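Local coordinates for protein F420-dependent alcohol dehydrogenase (Methanoculleus thermophilus, PDB 1RHC) that oxidises secondary alcohols to ketones with the deazaflavin coenzyme F420 as hydride acceptor, as a member of the bacterial luciferase family, at residues Met290-Glu295 against Glu323-Val328. Residues are numbered along the deposited sequence; the frame is centred on the assembly and turned at random.
Sequences MIKEIE and EVIPAV
Ile291 reaches across to Val324, Ala327 and Val328, three residues on the facing side of helix 321-328. Ile291 CD1 meets Ala327 CB at 3.7 Å. Ile291 CG1 lies 4.1 Å from Val324 CG1, and the two side chains run past each other in opposite directions. The other branch, CG2, touches Val328 CG1. With CG1 anti to the carbonyl carbon (chi1 -69°), the longer branch extends toward Ala327 while CG2 is left for Val328.

The two methyls of Val324 face different residues: CG1 lies against Ile294 and Ile291, CG2 against Met290. Val324 CG1 is anti to the backbone N (chi1 178°) and sits 3.6 Å from Ile294 CD1. Val324 CG2 rests 3.9 Å from Met290 CB. One turn on, Val328 CG1 packs at 3.7 Å from Ile294 CG2, the two side chains meeting nearly at a right angle. No hydrogen bond links the segments. Cut back to an alanine, Ile291 loses CG1, CG2 and CD1, which is likely to leave a gap facing Val324, Ala327 and Val328.

The segment axes approach to 9.7 Å and cross at -41°. Helix 287-300 belongs to the outer layer of the TIM barrel, and Met290 and Ile294 also touch Met282 of strand 282-284. Phe321, in helix 321-328, also touches Met290 and Ile294. Lys298 hydrogen-bonds Val328 O, joining helix 287-300 to the end of helix 321-328 near the chain terminus.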
loop_
_atom_site.group_PDB
_atom_site.type_symbol
_atom_site.label_atom_id
_atom_site.label_comp_id
_atom_site.label_asym_id
_atom_site.label_seq_id
_atom_site.Cartn_x
_atom_site.Cartn_y
_atom_site.Cartn_z
ATOM N N MET A 290 17.416 13.632 -28.333
ATOM C CA MET A 290 16.388 12.896 -27.575
ATOM C C MET A 290 15.226 12.526 -28.494
ATOM O O MET A 290 14.715 11.399 -28.448
ATOM C CB MET A 290 15.858 13.742 -26.409
ATOM C CG MET A 290 16.658 13.649 -25.130
ATOM S SD MET A 290 16.731 11.987 -24.400
ATOM C CE MET A 290 15.277 11.334 -24.933
ATOM N N ILE A 291 14.809 13.463 -29.338
ATOM C CA ILE A 291 13.721 13.222 -30.270
ATOM C C ILE A 291 14.069 12.041 -31.189
ATOM O O ILE A 291 13.244 11.160 -31.401
ATOM C CB ILE A 291 13.434 14.472 -31.120
ATOM C CG1 ILE A 291 12.840 15.558 -30.228
ATOM C CG2 ILE A 291 12.496 14.139 -32.262
ATOM C CD1 ILE A 291 12.975 16.946 -30.803
ATOM N N LYS A 292 15.285 12.016 -31.723
ATOM C CA LYS A 292 15.699 10.914 -32.599
ATOM C C LYS A 292 15.807 9.585 -31.862
ATOM O O LYS A 292 15.549 8.518 -32.446
ATOM C CB LYS A 292 17.034 11.242 -33.273
ATOM C CG LYS A 292 16.879 12.258 -34.379
ATOM C CD LYS A 292 18.204 12.619 -34.991
ATOM C CE LYS A 292 18.033 13.766 -35.974
ATOM N NZ LYS A 292 19.346 14.274 -36.469
ATOM N N GLU A 293 16.198 9.639 -30.591
ATOM C CA GLU A 293 16.319 8.425 -29.780
ATOM C C GLU A 293 14.922 7.839 -29.614
ATOM O O GLU A 293 14.716 6.639 -29.754
ATOM C CB GLU A 293 16.891 8.745 -28.392
ATOM C CG GLU A 293 18.329 9.210 -28.377
ATOM C CD GLU A 293 19.295 8.094 -28.080
ATOM O OE1 GLU A 293 18.862 6.921 -28.046
ATOM O OE2 GLU A 293 20.493 8.383 -27.881
ATOM N N ILE A 294 13.957 8.695 -29.324
ATOM C CA ILE A 294 12.591 8.241 -29.120
ATOM C C ILE A 294 12.014 7.719 -30.436
ATOM O O ILE A 294 11.292 6.708 -30.471
ATOM C CB ILE A 294 11.739 9.393 -28.573
ATOM C CG1 ILE A 294 12.133 9.669 -27.109
ATOM C CG2 ILE A 294 10.273 9.085 -28.709
ATOM C CD1 ILE A 294 11.521 10.956 -26.563
ATOM N N GLU A 295 12.352 8.394 -31.529
ATOM C CA GLU A 295 11.843 7.964 -32.819
ATOM C C GLU A 295 12.346 6.589 -33.230
ATOM O O GLU A 295 11.594 5.841 -33.856
ATOM C CB GLU A 295 12.145 9.019 -33.895
ATOM C CG GLU A 295 11.202 10.204 -33.791
ATOM C CD GLU A 295 11.510 11.299 -34.774
ATOM O OE1 GLU A 295 12.583 11.253 -35.430
ATOM O OE2 GLU A 295 10.675 12.226 -34.893
ATOM N N GLU A 323 10.467 20.741 -25.068
ATOM C CA GLU A 323 10.900 20.778 -26.469
ATOM C C GLU A 323 10.730 19.411 -27.161
ATOM O O GLU A 323 10.508 19.341 -28.372
ATOM C CB GLU A 323 12.378 21.167 -26.548
ATOM C CG GLU A 323 12.682 22.588 -26.022
ATOM C CD GLU A 323 12.109 23.682 -26.908
ATOM O OE1 GLU A 323 12.139 24.871 -26.509
ATOM O OE2 GLU A 323 11.630 23.371 -28.011
ATOM N N VAL A 324 10.822 18.337 -26.383
ATOM C CA VAL A 324 10.752 16.983 -26.942
ATOM C C VAL A 324 9.345 16.469 -27.228
ATOM O O VAL A 324 9.061 15.965 -28.317
ATOM C CB VAL A 324 11.471 15.963 -26.005
ATOM C CG1 VAL A 324 11.349 14.548 -26.566
ATOM C CG2 VAL A 324 12.938 16.308 -25.887
ATOM N N ILE A 325 8.457 16.622 -26.255
ATOM C CA ILE A 325 7.116 16.095 -26.361
ATOM C C ILE A 325 6.307 16.472 -27.618
ATOM O O ILE A 325 5.797 15.589 -28.326
ATOM C CB ILE A 325 6.372 16.386 -25.042
ATOM C CG1 ILE A 325 6.961 15.512 -23.925
ATOM C CG2 ILE A 325 4.965 16.015 -25.140
ATOM C CD1 ILE A 325 6.341 15.780 -22.536
ATOM N N PRO A 326 6.196 17.763 -27.933
ATOM C CA PRO A 326 5.434 18.153 -29.125
ATOM C C PRO A 326 5.990 17.544 -30.436
ATOM O O PRO A 326 5.247 17.323 -31.381
ATOM C CB PRO A 326 5.541 19.684 -29.123
ATOM C CG PRO A 326 5.775 20.021 -27.676
ATOM C CD PRO A 326 6.728 18.942 -27.223
ATOM N N ALA A 327 7.287 17.262 -30.483
ATOM C CA ALA A 327 7.908 16.710 -31.686
ATOM C C ALA A 327 7.683 15.210 -31.869
ATOM O O ALA A 327 7.714 14.701 -32.987
ATOM C CB ALA A 327 9.400 16.997 -31.673
ATOM N N VAL A 328 7.483 14.484 -30.775
ATOM C CA VAL A 328 7.275 13.048 -30.889
ATOM C C VAL A 328 5.786 12.713 -30.856
ATOM O O VAL A 328 5.407 11.556 -31.007
ATOM C CB VAL A 328 8.067 12.274 -29.812
ATOM C CG1 VAL A 328 9.564 12.478 -30.025
ATOM C CG2 VAL A 328 7.684 12.716 -28.449
#